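Local coordinates for thioredoxin-like protein (Bacteroides caccae ATCC 43185, PDB 4YOD) that is of uncharacterised function but carries a thioredoxin fold behind a helical domain, and so is probably a thiol-disulfide oxidoreductase, at residues N113-A125 against P138-I150. Numbering follows the deposited sequence.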
loop_
_atom_site.group_PDB
_atom_site.type_symbol
_atom_site.label_atom_id
_atom_site.label_comp_id
_atom_site.label_asym_id
_atom_site.label_seq_id
_atom_site.Cartn_x
_atom_site.Cartn_y
_atom_site.Cartn_z
ATOM N N ASN A 113 -1.040 2.967 3.619
ATOM C CA ASN A 113 0.391 2.694 3.704
ATOM C C ASN A 113 0.574 1.318 4.291
ATOM O O ASN A 113 0.391 1.102 5.490
ATOM C CB ASN A 113 1.137 3.766 4.525
ATOM C CG ASN A 113 2.643 3.650 4.498
ATOM O OD1 ASN A 113 3.226 2.584 4.289
ATOM N ND2 ASN A 113 3.311 4.753 4.731
ATOM N N GLU A 114 0.957 0.386 3.446
ATOM C CA GLU A 114 1.119 -1.004 3.836
ATOM C C GLU A 114 2.267 -1.188 4.817
ATOM O O GLU A 114 2.173 -2.061 5.676
ATOM C CB GLU A 114 1.316 -1.859 2.608
ATOM C CG GLU A 114 1.342 -3.335 2.890
ATOM C CD GLU A 114 1.575 -4.134 1.629
ATOM O OE1 GLU A 114 0.586 -4.331 0.887
ATOM O OE2 GLU A 114 2.736 -4.543 1.374
ATOM N N GLU A 115 3.318 -0.367 4.725
ATOM C CA GLU A 115 4.427 -0.451 5.681
ATOM C C GLU A 115 3.981 0.006 7.102
ATOM O O GLU A 115 4.586 -0.410 8.084
ATOM C CB GLU A 115 5.649 0.333 5.201
ATOM C CG GLU A 115 6.437 -0.371 4.087
ATOM C CD GLU A 115 6.923 -1.786 4.355
ATOM O OE1 GLU A 115 7.532 -2.024 5.425
ATOM O OE2 GLU A 115 6.725 -2.653 3.473
ATOM N N PHE A 116 2.904 0.807 7.218
ATOM C CA PHE A 116 2.404 1.155 8.548
ATOM C C PHE A 116 1.373 0.118 9.005
ATOM O O PHE A 116 1.214 -0.107 10.197
ATOM C CB PHE A 116 1.790 2.569 8.564
ATOM C CG PHE A 116 2.676 3.779 8.335
ATOM C CD1 PHE A 116 4.065 3.672 8.379
ATOM C CD2 PHE A 116 2.119 5.040 8.141
ATOM C CE1 PHE A 116 4.875 4.798 8.179
ATOM C CE2 PHE A 116 2.935 6.164 7.945
ATOM C CZ PHE A 116 4.302 6.027 7.953
ATOM N N TYR A 117 0.655 -0.518 8.061
ATOM C CA TYR A 117 -0.353 -1.506 8.415
ATOM C C TYR A 117 0.259 -2.867 8.826
ATOM O O TYR A 117 -0.302 -3.529 9.704
ATOM C CB TYR A 117 -1.360 -1.679 7.269
ATOM C CG TYR A 117 -2.587 -2.456 7.679
ATOM C CD1 TYR A 117 -3.383 -2.035 8.747
ATOM C CD2 TYR A 117 -2.962 -3.604 6.999
ATOM C CE1 TYR A 117 -4.498 -2.766 9.145
ATOM C CE2 TYR A 117 -4.122 -4.297 7.339
ATOM C CZ TYR A 117 -4.887 -3.876 8.413
ATOM O OH TYR A 117 -5.968 -4.645 8.778
ATOM N N ILE A 118 1.396 -3.285 8.214
ATOM C CA ILE A 118 2.075 -4.560 8.547
ATOM C C ILE A 118 2.352 -4.682 10.089
ATOM O O ILE A 118 1.895 -5.694 10.633
ATOM C CB ILE A 118 3.332 -4.781 7.679
ATOM C CG1 ILE A 118 2.892 -5.234 6.247
ATOM C CG2 ILE A 118 4.313 -5.796 8.305
ATOM C CD1 ILE A 118 3.971 -5.029 5.142
ATOM N N PRO A 119 2.962 -3.695 10.837
ATOM C CA PRO A 119 3.090 -3.868 12.309
ATOM C C PRO A 119 1.729 -3.999 13.031
ATOM O O PRO A 119 1.670 -4.697 14.040
ATOM C CB PRO A 119 3.849 -2.614 12.773
ATOM C CG PRO A 119 3.752 -1.641 11.659
ATOM C CD PRO A 119 3.618 -2.447 10.391
ATOM N N VAL A 120 0.637 -3.379 12.516
ATOM C CA VAL A 120 -0.715 -3.576 13.103
ATOM C C VAL A 120 -1.109 -5.078 12.975
ATOM O O VAL A 120 -1.561 -5.663 13.948
ATOM C CB VAL A 120 -1.821 -2.674 12.496
ATOM C CG1 VAL A 120 -3.161 -2.899 13.204
ATOM C CG2 VAL A 120 -1.431 -1.191 12.542
ATOM N N LEU A 121 -0.925 -5.673 11.774
ATOM C CA LEU A 121 -1.253 -7.077 11.484
ATOM C C LEU A 121 -0.439 -8.012 12.328
ATOM O O LEU A 121 -0.970 -9.022 12.787
ATOM C CB LEU A 121 -1.026 -7.387 9.993
ATOM C CG LEU A 121 -1.990 -6.728 9.012
ATOM C CD1 LEU A 121 -1.543 -6.960 7.584
ATOM C CD2 LEU A 121 -3.443 -7.201 9.240
ATOM N N GLU A 122 0.863 -7.671 12.551
ATOM C CA GLU A 122 1.790 -8.456 13.378
ATOM C C GLU A 122 1.315 -8.441 14.839
ATOM O O GLU A 122 1.328 -9.479 15.518
ATOM C CB GLU A 122 3.228 -7.910 13.250
ATOM C CG GLU A 122 3.878 -8.211 11.886
ATOM C CD GLU A 122 5.257 -7.614 11.630
ATOM O OE1 GLU A 122 5.593 -6.566 12.232
ATOM O OE2 GLU A 122 5.996 -8.182 10.793
ATOM N N ALA A 123 0.868 -7.272 15.320
ATOM C CA ALA A 123 0.342 -7.156 16.688
ATOM C C ALA A 123 -0.942 -7.952 16.841
ATOM O O ALA A 123 -1.147 -8.549 17.884
ATOM C CB ALA A 123 0.094 -5.694 17.027
HETATM N N MSE A 124 -1.800 -7.993 15.799
HETATM C CA MSE A 124 -3.053 -8.754 15.863
HETATM C C MSE A 124 -2.792 -10.268 15.895
HETATM O O MSE A 124 -3.393 -10.972 16.701
HETATM C CB MSE A 124 -3.975 -8.384 14.693
HETATM C CG MSE A 124 -4.430 -6.897 14.747
HETATM SE SE MSE A 124 -5.449 -6.367 13.183
HETATM C CE MSE A 124 -7.161 -7.200 13.614
ATOM N N ALA A 125 -1.863 -10.756 15.066
ATOM C CA ALA A 125 -1.513 -12.170 15.052
ATOM C C ALA A 125 -0.917 -12.598 16.402
ATOM O O ALA A 125 -1.101 -13.749 16.797
ATOM C CB ALA A 125 -0.539 -12.457 13.926
ATOM N N PRO A 138 -6.361 -11.218 9.874
ATOM C CA PRO A 138 -5.057 -10.522 9.911
ATOM C C PRO A 138 -3.875 -11.383 9.450
ATOM O O PRO A 138 -3.000 -10.851 8.791
ATOM C CB PRO A 138 -4.866 -10.141 11.382
ATOM C CG PRO A 138 -5.880 -10.877 12.124
ATOM C CD PRO A 138 -7.016 -11.178 11.202
ATOM N N LYS A 139 -3.844 -12.691 9.797
ATOM C CA LYS A 139 -2.751 -13.576 9.370
ATOM C C LYS A 139 -2.724 -13.733 7.849
ATOM O O LYS A 139 -1.634 -13.757 7.264
ATOM C CB LYS A 139 -2.868 -14.946 10.040
ATOM C CG LYS A 139 -2.442 -14.943 11.512
ATOM C CD LYS A 139 -2.773 -16.281 12.204
ATOM C CE LYS A 139 -1.746 -17.356 11.935
ATOM N NZ LYS A 139 -2.217 -18.693 12.394
ATOM N N ALA A 140 -3.917 -13.835 7.207
ATOM C CA ALA A 140 -4.044 -13.941 5.751
ATOM C C ALA A 140 -3.604 -12.624 5.077
ATOM O O ALA A 140 -2.871 -12.656 4.081
ATOM C CB ALA A 140 -5.481 -14.288 5.364
ATOM N N ARG A 141 -4.001 -11.467 5.650
ATOM C CA ARG A 141 -3.571 -10.158 5.128
ATOM C C ARG A 141 -2.049 -9.980 5.270
ATOM O O ARG A 141 -1.415 -9.472 4.352
ATOM C CB ARG A 141 -4.298 -9.020 5.870
ATOM C CG ARG A 141 -5.720 -8.837 5.390
ATOM C CD ARG A 141 -6.428 -7.746 6.170
ATOM N NE ARG A 141 -7.741 -7.495 5.584
ATOM C CZ ARG A 141 -8.549 -6.512 5.951
ATOM N NH1 ARG A 141 -8.194 -5.678 6.920
ATOM N NH2 ARG A 141 -9.711 -6.337 5.335
ATOM N N LEU A 142 -1.470 -10.467 6.387
ATOM C CA LEU A 142 -0.022 -10.380 6.665
ATOM C C LEU A 142 0.768 -11.226 5.652
ATOM O O LEU A 142 1.746 -10.722 5.090
ATOM C CB LEU A 142 0.297 -10.775 8.122
ATOM C CG LEU A 142 1.765 -10.596 8.612
ATOM C CD1 LEU A 142 2.292 -9.156 8.380
ATOM C CD2 LEU A 142 1.899 -10.997 10.063
ATOM N N GLU A 143 0.280 -12.444 5.338
ATOM C CA GLU A 143 0.906 -13.312 4.323
ATOM C C GLU A 143 0.874 -12.652 2.934
ATOM O O GLU A 143 1.877 -12.650 2.212
ATOM C CB GLU A 143 0.178 -14.665 4.253
ATOM C CG GLU A 143 0.694 -15.694 5.228
ATOM C CD GLU A 143 0.635 -17.090 4.633
ATOM O OE1 GLU A 143 1.501 -17.416 3.788
ATOM O OE2 GLU A 143 -0.313 -17.837 4.967
ATOM N N LEU A 144 -0.290 -12.105 2.556
ATOM C CA LEU A 144 -0.449 -11.447 1.263
ATOM C C LEU A 144 0.395 -10.141 1.183
ATOM O O LEU A 144 0.968 -9.878 0.127
ATOM C CB LEU A 144 -1.929 -11.174 0.978
ATOM C CG LEU A 144 -2.277 -10.418 -0.310
ATOM C CD1 LEU A 144 -1.759 -11.173 -1.583
ATOM C CD2 LEU A 144 -3.775 -10.180 -0.386
ATOM N N ALA A 145 0.521 -9.377 2.296
ATOM C CA ALA A 145 1.310 -8.132 2.339
ATOM C C ALA A 145 2.832 -8.389 2.146
ATOM O O ALA A 145 3.550 -7.490 1.726
ATOM C CB ALA A 145 1.056 -7.394 3.637
ATOM N N GLN A 146 3.295 -9.629 2.382
ATOM C CA GLN A 146 4.677 -10.038 2.154
ATOM C C GLN A 146 4.955 -10.205 0.673
ATOM O O GLN A 146 6.103 -10.075 0.235
ATOM C CB GLN A 146 4.991 -11.378 2.873
ATOM C CG GLN A 146 4.879 -11.372 4.396
ATOM C CD GLN A 146 5.519 -10.214 5.119
ATOM O OE1 GLN A 146 6.595 -9.703 4.766
ATOM N NE2 GLN A 146 4.895 -9.827 6.203
ATOM N N LYS A 147 3.916 -10.565 -0.099
ATOM C CA LYS A 147 4.053 -10.764 -1.546
ATOM C C LYS A 147 4.233 -9.425 -2.230
ATOM O O LYS A 147 3.417 -8.527 -2.019
ATOM C CB LYS A 147 2.811 -11.477 -2.097
ATOM C CG LYS A 147 2.568 -12.858 -1.475
ATOM C CD LYS A 147 1.535 -13.628 -2.254
ATOM C CE LYS A 147 1.122 -14.887 -1.516
ATOM N NZ LYS A 147 0.045 -15.605 -2.249
ATOM N N ASN A 148 5.309 -9.277 -3.036
ATOM C CA ASN A 148 5.639 -8.043 -3.764
ATOM C C ASN A 148 5.786 -6.864 -2.791
ATOM O O ASN A 148 5.547 -5.699 -3.149
ATOM C CB ASN A 148 4.602 -7.765 -4.864
ATOM C CG ASN A 148 4.264 -9.029 -5.612
ATOM O OD1 ASN A 148 5.086 -9.599 -6.320
ATOM N ND2 ASN A 148 3.087 -9.552 -5.385
ATOM N N ARG A 149 6.214 -7.183 -1.545
ATOM C CA ARG A 149 6.509 -6.165 -0.547
ATOM C C ARG A 149 7.656 -5.267 -1.083
ATOM O O ARG A 149 8.520 -5.757 -1.816
ATOM C CB ARG A 149 6.921 -6.840 0.774
ATOM C CG ARG A 149 7.112 -5.844 1.894
ATOM C CD ARG A 149 7.246 -6.515 3.245
ATOM N NE ARG A 149 7.414 -5.489 4.275
ATOM C CZ ARG A 149 7.544 -5.742 5.568
ATOM N NH1 ARG A 149 7.488 -6.990 6.014
ATOM N NH2 ARG A 149 7.716 -4.749 6.429
ATOM N N ILE A 150 7.641 -3.963 -0.756
ATOM C CA ILE A 150 8.719 -3.045 -1.180
ATOM C C ILE A 150 10.062 -3.609 -0.671
ATOM O O ILE A 150 10.140 -4.025 0.478
ATOM C CB ILE A 150 8.499 -1.580 -0.718
ATOM C CG1 ILE A 150 7.327 -0.944 -1.493
ATOM C CG2 ILE A 150 9.776 -0.733 -0.953
ATOM C CD1 ILE A 150 7.038 0.610 -1.147
HETATM O O HOH W 1 5.389 -2.850 1.111
#
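Leu121 overlaps Pro138 and Arg141 with its two methyls. Leu121 CD2 rests on Pro138 CB at 3.9 Å, and CD1 lies against Arg141 CB and Leu142 N. Met124, a selenomethionine, adds its CB to the same proline ring. Helix 114-125 and the 138-146 part of helix 132-146 run roughly antiparallel, their axes 8.9 Å apart at closest approach and 140° between their directions. This is a helical hairpin, consistent with a TPR-like helical domain. One turn along, Ile118 divides its branches. CG2 meets Leu142 CD1, and CG1 meets Ala145 CB. Ile118 CD1 sits over one face of the Arg149 guanidinium, 3.6 Å from Arg149 NE. That group's edge grips Glu115 side-on. Arg149 NH2 bonds to Glu115 OE1 at 2.9 Å, nearly straight. Arg149 NE bonds to Glu115 OE2 at 3.0 Å, and the two planes are nearly coplanar. Arg149 gets there with its chain extended, CG anti to the backbone N (chi1 -174°). Arg149 NH1 also donates to Gln146 OE1 at 3.1 Å, helping fix the guanidinium's rotation. A leucine in place of Arg149 would probably cost the Glu115 carboxylate this two-pronged charged partner and Gln146 OE1 this donor. A water joins Glu114 OE2 and Glu115 OE2 to Ile150 N. At the other flank, Arg141 NH1 donates to Tyr117 OH at 3.1 Å, in the guanidinium plane, and forms a salt bridge with Asp101. Helices 72-85 and 90-105 pack against other sides of helix 114-125, while Glu114 pairs with Lys272 and Ile150 touches Val269, bringing this last helix pair of the helical domain against strand 269-272 of the thioredoxin-fold sheet.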